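Local coordinates for alternansucrase (Leuconostoc mesenteroides, PDB 6HVG), which is a large multidomain protein of glycoside hydrolase family 70, built round a (beta/alpha)8 barrel, with choline-binding-type repeats and a bound calcium ion, at residues S384-N389 against N1287-T1292; H392-S397 against R417-L422. All blocks are in the same frame, centred on the assembly; numbering follows the deposited sequence.

Contact 1: S384-N389 against N1287-T1292; sequences SQSNEN and NKDAQT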
loop_
_atom_site.group_PDB
_atom_site.type_symbol
_atom_site.label_atom_id
_atom_site.label_comp_id
_atom_site.label_asym_id
_atom_site.label_seq_id
_atom_site.Cartn_x
_atom_site.Cartn_y
_atom_site.Cartn_z
ATOM N N SER A 384 -42.364 11.879 27.449
ATOM C CA SER A 384 -42.329 13.169 26.799
ATOM C C SER A 384 -41.094 13.930 27.247
ATOM O O SER A 384 -40.731 13.912 28.422
ATOM C CB SER A 384 -43.571 13.953 27.183
ATOM O OG SER A 384 -43.717 15.099 26.368
ATOM N N GLN A 385 -40.436 14.589 26.313
ATOM C CA GLN A 385 -39.204 15.264 26.627
ATOM C C GLN A 385 -39.377 16.752 26.838
ATOM O O GLN A 385 -38.513 17.382 27.467
ATOM C CB GLN A 385 -38.190 14.987 25.516
ATOM C CG GLN A 385 -37.712 13.537 25.504
ATOM C CD GLN A 385 -36.513 13.308 24.630
ATOM O OE1 GLN A 385 -35.394 13.219 25.113
ATOM N NE2 GLN A 385 -36.754 13.221 23.324
ATOM N N SER A 386 -40.487 17.312 26.348
ATOM C CA SER A 386 -40.695 18.752 26.431
ATOM C C SER A 386 -40.848 19.240 27.870
ATOM O O SER A 386 -41.458 18.561 28.705
ATOM C CB SER A 386 -41.881 19.183 25.571
ATOM O OG SER A 386 -43.074 18.599 26.004
ATOM N N ASN A 387 -40.272 20.406 28.146
ATOM C CA ASN A 387 -40.333 21.031 29.452
ATOM C C ASN A 387 -40.128 22.558 29.321
ATOM O O ASN A 387 -40.283 23.096 28.234
ATOM C CB ASN A 387 -39.331 20.340 30.384
ATOM C CG ASN A 387 -37.887 20.452 29.908
ATOM O OD1 ASN A 387 -37.549 21.233 29.019
ATOM N ND2 ASN A 387 -37.021 19.716 30.555
ATOM N N GLU A 388 -39.806 23.235 30.419
ATOM C CA GLU A 388 -39.617 24.678 30.415
ATOM C C GLU A 388 -38.449 25.170 29.545
ATOM O O GLU A 388 -38.436 26.310 29.112
ATOM C CB GLU A 388 -39.510 25.228 31.857
ATOM C CG GLU A 388 -38.226 24.910 32.634
ATOM C CD GLU A 388 -38.273 23.585 33.396
ATOM O OE1 GLU A 388 -39.174 22.749 33.109
ATOM O OE2 GLU A 388 -37.381 23.380 34.256
ATOM N N ASN A 389 -37.485 24.309 29.260
ATOM C CA ASN A 389 -36.329 24.697 28.458
ATOM C C ASN A 389 -36.483 24.460 26.965
ATOM O O ASN A 389 -35.714 25.000 26.182
ATOM C CB ASN A 389 -35.092 23.954 28.948
ATOM C CG ASN A 389 -34.869 24.119 30.432
ATOM O OD1 ASN A 389 -35.221 25.137 31.017
ATOM N ND2 ASN A 389 -34.287 23.122 31.042
ATOM N N ASN A 1287 -39.528 23.178 18.711
ATOM C CA ASN A 1287 -40.427 23.390 19.857
ATOM C C ASN A 1287 -41.677 22.564 19.740
ATOM O O ASN A 1287 -42.770 23.090 19.903
ATOM C CB ASN A 1287 -40.776 24.877 20.042
ATOM C CG ASN A 1287 -41.382 25.175 21.416
ATOM O OD1 ASN A 1287 -41.169 24.465 22.383
ATOM N ND2 ASN A 1287 -42.191 26.202 21.480
ATOM N N LYS A 1288 -41.525 21.289 19.414
ATOM C CA LYS A 1288 -42.634 20.382 19.404
ATOM C C LYS A 1288 -42.250 19.332 20.377
ATOM O O LYS A 1288 -41.101 19.266 20.781
ATOM C CB LYS A 1288 -42.859 19.800 18.013
ATOM C CG LYS A 1288 -43.332 20.835 17.016
ATOM C CD LYS A 1288 -43.810 20.137 15.747
ATOM C CE LYS A 1288 -44.117 21.123 14.614
ATOM N NZ LYS A 1288 -45.176 22.101 15.017
ATOM N N ASP A 1289 -43.212 18.508 20.764
ATOM C CA ASP A 1289 -42.991 17.484 21.774
ATOM C C ASP A 1289 -42.494 16.187 21.172
ATOM O O ASP A 1289 -43.141 15.622 20.297
ATOM C CB ASP A 1289 -44.281 17.203 22.527
ATOM C CG ASP A 1289 -44.107 16.148 23.610
ATOM O OD1 ASP A 1289 -43.028 16.047 24.227
ATOM O OD2 ASP A 1289 -45.076 15.425 23.873
ATOM N N ALA A 1290 -41.317 15.763 21.614
ATOM C CA ALA A 1290 -40.670 14.575 21.115
ATOM C C ALA A 1290 -40.828 13.504 22.159
ATOM O O ALA A 1290 -40.353 13.667 23.261
ATOM C CB ALA A 1290 -39.189 14.853 20.859
ATOM N N GLN A 1291 -41.506 12.416 21.834
ATOM C CA GLN A 1291 -41.674 11.350 22.786
ATOM C C GLN A 1291 -40.749 10.244 22.396
ATOM O O GLN A 1291 -40.563 9.965 21.203
ATOM C CB GLN A 1291 -43.116 10.868 22.786
ATOM C CG GLN A 1291 -44.066 11.940 23.258
ATOM C CD GLN A 1291 -45.503 11.492 23.204
ATOM O OE1 GLN A 1291 -45.990 11.049 22.157
ATOM N NE2 GLN A 1291 -46.199 11.619 24.328
ATOM N N THR A 1292 -40.170 9.591 23.388
ATOM C CA THR A 1292 -39.177 8.584 23.084
ATOM C C THR A 1292 -39.315 7.382 23.983
ATOM O O THR A 1292 -39.515 7.525 25.176
ATOM C CB THR A 1292 -37.756 9.182 23.108
ATOM O OG1 THR A 1292 -36.791 8.192 22.757
ATOM C CG2 THR A 1292 -37.431 9.731 24.464
#
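The extended side chain of Q385 crosses that of T1292 at a slant, its CD 3.7 Å from the T1292 methyl CG2. Its first torsion turns CG away from the carbonyl carbon (chi1 -70°), and the straight run beyond leads the amide past A1290, where Q385 NE2 lies 3.8 Å from A1290 CB. N478 ND2 donates to OE1, while NE2 donates to the I1306 carbonyl, which fixes which way round the amide sits. At the backbone of the same residue, Q385 N bonds to A1290 O at 3.2 Å, somewhat bent at 139°. S384 and Q1291 form a non-hydrogen-bonded antiparallel pair with their side chains on the same face, S384 CA being 4.1 Å from Q1291 CG. D1289 sends OD1 toward two serines: S386 OG gives a weak bond at 3.1 Å, and the S384 hydroxyl is modelled too close for its spacing to be trusted. The pairing joins strands 383-384 and 1291-1292, some 900 residues apart, in a small sheet. Helix 474-495 closes on it through Q474, which touches both Q385 and T1292; T1292 OG1 bonds to Y1304 O in strand 1301-1304, and N387 OD1 accepts a capping bond from N389 N ahead of the turn into helix 390-393.

Contact 2: H392-S397 against R417-L422; sequences HNAAKS and RPTDIL
T419 grips the carbonyl oxygen of A394 twice. Its backbone N meets A394 O at 2.7 Å, nearly in line with the C=O bond, and its hydroxyl OG1 donates to the same A394 O at 3.0 Å from well above the carbonyl plane (63° out of it), so the two donors approach from distinct directions. P418 CA adds a CH...O contact to this oxygen. On the helical side, H392 O accepts from D420 N at 3.0 Å. The same two residues also join through their side chains: H392 ND1 donates to D420 OD2 at 3.1 Å, a bent bond on the anti side, tilted out of both the ring and the carboxylate, whose planes are 69° apart. At the other end, K396 N bonds to R417 O at 3.0 Å. Here the extended R417 runs alongside K396, which bends at chi2 (69°) and lays CG over one face of the guanidinium, 3.6 Å from R417 NH1.

A second shell sets these groups in place. S431 receives R417 NH2 on its carbonyl, and its hydroxyl lies between P418 O and T419 O, which share it; the ring of W428 meets that of H392. Y416 OH bonds to N393 O, and the N393 amide is tied to Q485 of helix 474-495.

The backbone bonds thus follow the chain as it leaves helix 390-393, whose first non-helical residue is A394, and hold that exit against the approach to strand 420-423. The carboxylate of D420 could favour a proton on ND1 of H392, and may raise the share of the charged ring. K396 and R417 meet through aliphatic carbons and a guanidinium face; their like charges, K396 NZ and R417 NH2 being 5.0 Å apart, probably give no attraction, and R417 finds its polar partner in the S431 carbonyl.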
loop_
_atom_site.group_PDB
_atom_site.type_symbol
_atom_site.label_atom_id
_atom_site.label_comp_id
_atom_site.label_asym_id
_atom_site.label_seq_id
_atom_site.Cartn_x
_atom_site.Cartn_y
_atom_site.Cartn_z
ATOM N N HIS A 392 -36.845 27.546 24.699
ATOM C CA HIS A 392 -35.612 28.335 24.735
ATOM C C HIS A 392 -34.498 27.696 23.881
ATOM O O HIS A 392 -33.831 28.384 23.122
ATOM C CB HIS A 392 -35.127 28.528 26.180
ATOM C CG HIS A 392 -36.121 29.211 27.080
ATOM N ND1 HIS A 392 -36.943 30.237 26.657
ATOM C CD2 HIS A 392 -36.414 29.022 28.390
ATOM C CE1 HIS A 392 -37.707 30.638 27.657
ATOM N NE2 HIS A 392 -37.401 29.922 28.723
ATOM N N ASN A 393 -34.300 26.384 24.002
ATOM C CA ASN A 393 -33.265 25.686 23.254
ATOM C C ASN A 393 -33.653 25.347 21.822
ATOM O O ASN A 393 -32.798 24.936 21.049
ATOM C CB ASN A 393 -32.842 24.395 23.954
ATOM C CG ASN A 393 -31.904 24.636 25.128
ATOM O OD1 ASN A 393 -31.150 25.611 25.156
ATOM N ND2 ASN A 393 -31.944 23.746 26.097
ATOM N N ALA A 394 -34.903 25.559 21.431
ATOM C CA ALA A 394 -35.316 25.299 20.057
ATOM C C ALA A 394 -34.595 26.220 19.079
ATOM O O ALA A 394 -34.108 27.292 19.436
ATOM C CB ALA A 394 -36.818 25.465 19.919
ATOM N N ALA A 395 -34.538 25.789 17.828
ATOM C CA ALA A 395 -33.898 26.557 16.778
ATOM C C ALA A 395 -34.657 27.854 16.533
ATOM O O ALA A 395 -35.889 27.847 16.485
ATOM C CB ALA A 395 -33.834 25.726 15.506
ATOM N N LYS A 396 -33.903 28.946 16.394
ATOM C CA LYS A 396 -34.447 30.260 16.050
ATOM C C LYS A 396 -35.126 30.213 14.699
ATOM O O LYS A 396 -36.114 30.894 14.468
ATOM C CB LYS A 396 -33.315 31.303 15.998
ATOM C CG LYS A 396 -33.734 32.730 15.645
ATOM C CD LYS A 396 -34.543 33.381 16.749
ATOM C CE LYS A 396 -34.983 34.784 16.356
ATOM N NZ LYS A 396 -35.912 35.366 17.368
ATOM N N SER A 397 -34.563 29.402 13.816
ATOM C CA SER A 397 -34.966 29.339 12.435
ATOM C C SER A 397 -34.639 27.938 11.926
ATOM O O SER A 397 -33.696 27.294 12.424
ATOM C CB SER A 397 -34.172 30.383 11.653
ATOM O OG SER A 397 -34.682 30.579 10.362
ATOM N N ARG A 417 -28.247 28.023 16.187
ATOM C CA ARG A 417 -28.675 29.202 16.925
ATOM C C ARG A 417 -29.936 28.880 17.703
ATOM O O ARG A 417 -31.002 28.779 17.106
ATOM C CB ARG A 417 -28.935 30.371 15.966
ATOM C CG ARG A 417 -29.301 31.679 16.664
ATOM C CD ARG A 417 -29.885 32.719 15.720
ATOM N NE ARG A 417 -30.206 33.967 16.427
ATOM C CZ ARG A 417 -30.785 35.029 15.872
ATOM N NH1 ARG A 417 -31.141 35.016 14.593
ATOM N NH2 ARG A 417 -31.001 36.112 16.604
ATOM N N PRO A 418 -29.831 28.712 19.032
ATOM C CA PRO A 418 -31.065 28.508 19.804
ATOM C C PRO A 418 -31.856 29.787 19.916
ATOM O O PRO A 418 -31.278 30.847 19.839
ATOM C CB PRO A 418 -30.560 28.083 21.196
ATOM C CG PRO A 418 -29.206 28.672 21.286
ATOM C CD PRO A 418 -28.640 28.599 19.889
ATOM N N THR A 419 -33.162 29.683 20.106
ATOM C CA THR A 419 -34.005 30.863 20.252
ATOM C C THR A 419 -33.470 31.806 21.348
ATOM O O THR A 419 -33.272 33.000 21.110
ATOM C CB THR A 419 -35.468 30.448 20.550
ATOM O OG1 THR A 419 -35.957 29.639 19.475
ATOM C CG2 THR A 419 -36.375 31.667 20.701
ATOM N N ASP A 420 -33.253 31.249 22.537
ATOM C CA ASP A 420 -32.716 31.991 23.692
ATOM C C ASP A 420 -31.453 31.301 24.227
ATOM O O ASP A 420 -31.190 30.127 23.925
ATOM C CB ASP A 420 -33.753 32.092 24.833
ATOM C CG ASP A 420 -35.011 32.847 24.435
ATOM O OD1 ASP A 420 -34.941 34.041 24.090
ATOM O OD2 ASP A 420 -36.097 32.237 24.490
ATOM N N ILE A 421 -30.701 32.045 25.031
ATOM C CA ILE A 421 -29.437 31.589 25.589
ATOM C C ILE A 421 -29.474 31.816 27.099
ATOM O O ILE A 421 -29.786 32.910 27.562
ATOM C CB ILE A 421 -28.256 32.393 25.011
ATOM C CG1 ILE A 421 -28.009 32.035 23.534
ATOM C CG2 ILE A 421 -26.994 32.185 25.859
ATOM C CD1 ILE A 421 -27.193 30.786 23.322
ATOM N N LEU A 422 -29.125 30.787 27.859
ATOM C CA LEU A 422 -29.042 30.873 29.317
ATOM C C LEU A 422 -27.733 31.543 29.717
ATOM O O LEU A 422 -26.858 30.881 30.244
ATOM C CB LEU A 422 -29.126 29.462 29.913
ATOM C CG LEU A 422 -29.105 29.287 31.422
ATOM C CD1 LEU A 422 -30.441 29.715 32.014
ATOM C CD2 LEU A 422 -28.750 27.858 31.849
#

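Overall arrangement
Both contacts are partly buried and lie far from the centre of the chain, their own centres about 14 Å apart. Contact 2 is nested in the long loop that contact 1 closes, and they meet where N1287 N packs 3.7 Å from A394 CB. Helix 390-393 follows the first segment of contact 1; its last two residues, H392 and N393, begin that of contact 2, and helix 474-495 backs both. Contact 1 unites sequence-distant parts, consistent with this family's U-shaped chain course; contact 2 is local, its closest ends 20 positions apart. The chemistry also differs: contact 1 buries 287 Å² with one cross-segment backbone bond and a serine-aspartate cluster of doubtful shortest spacing, contact 2 445 Å² with three, plus a histidine-carboxylate bond.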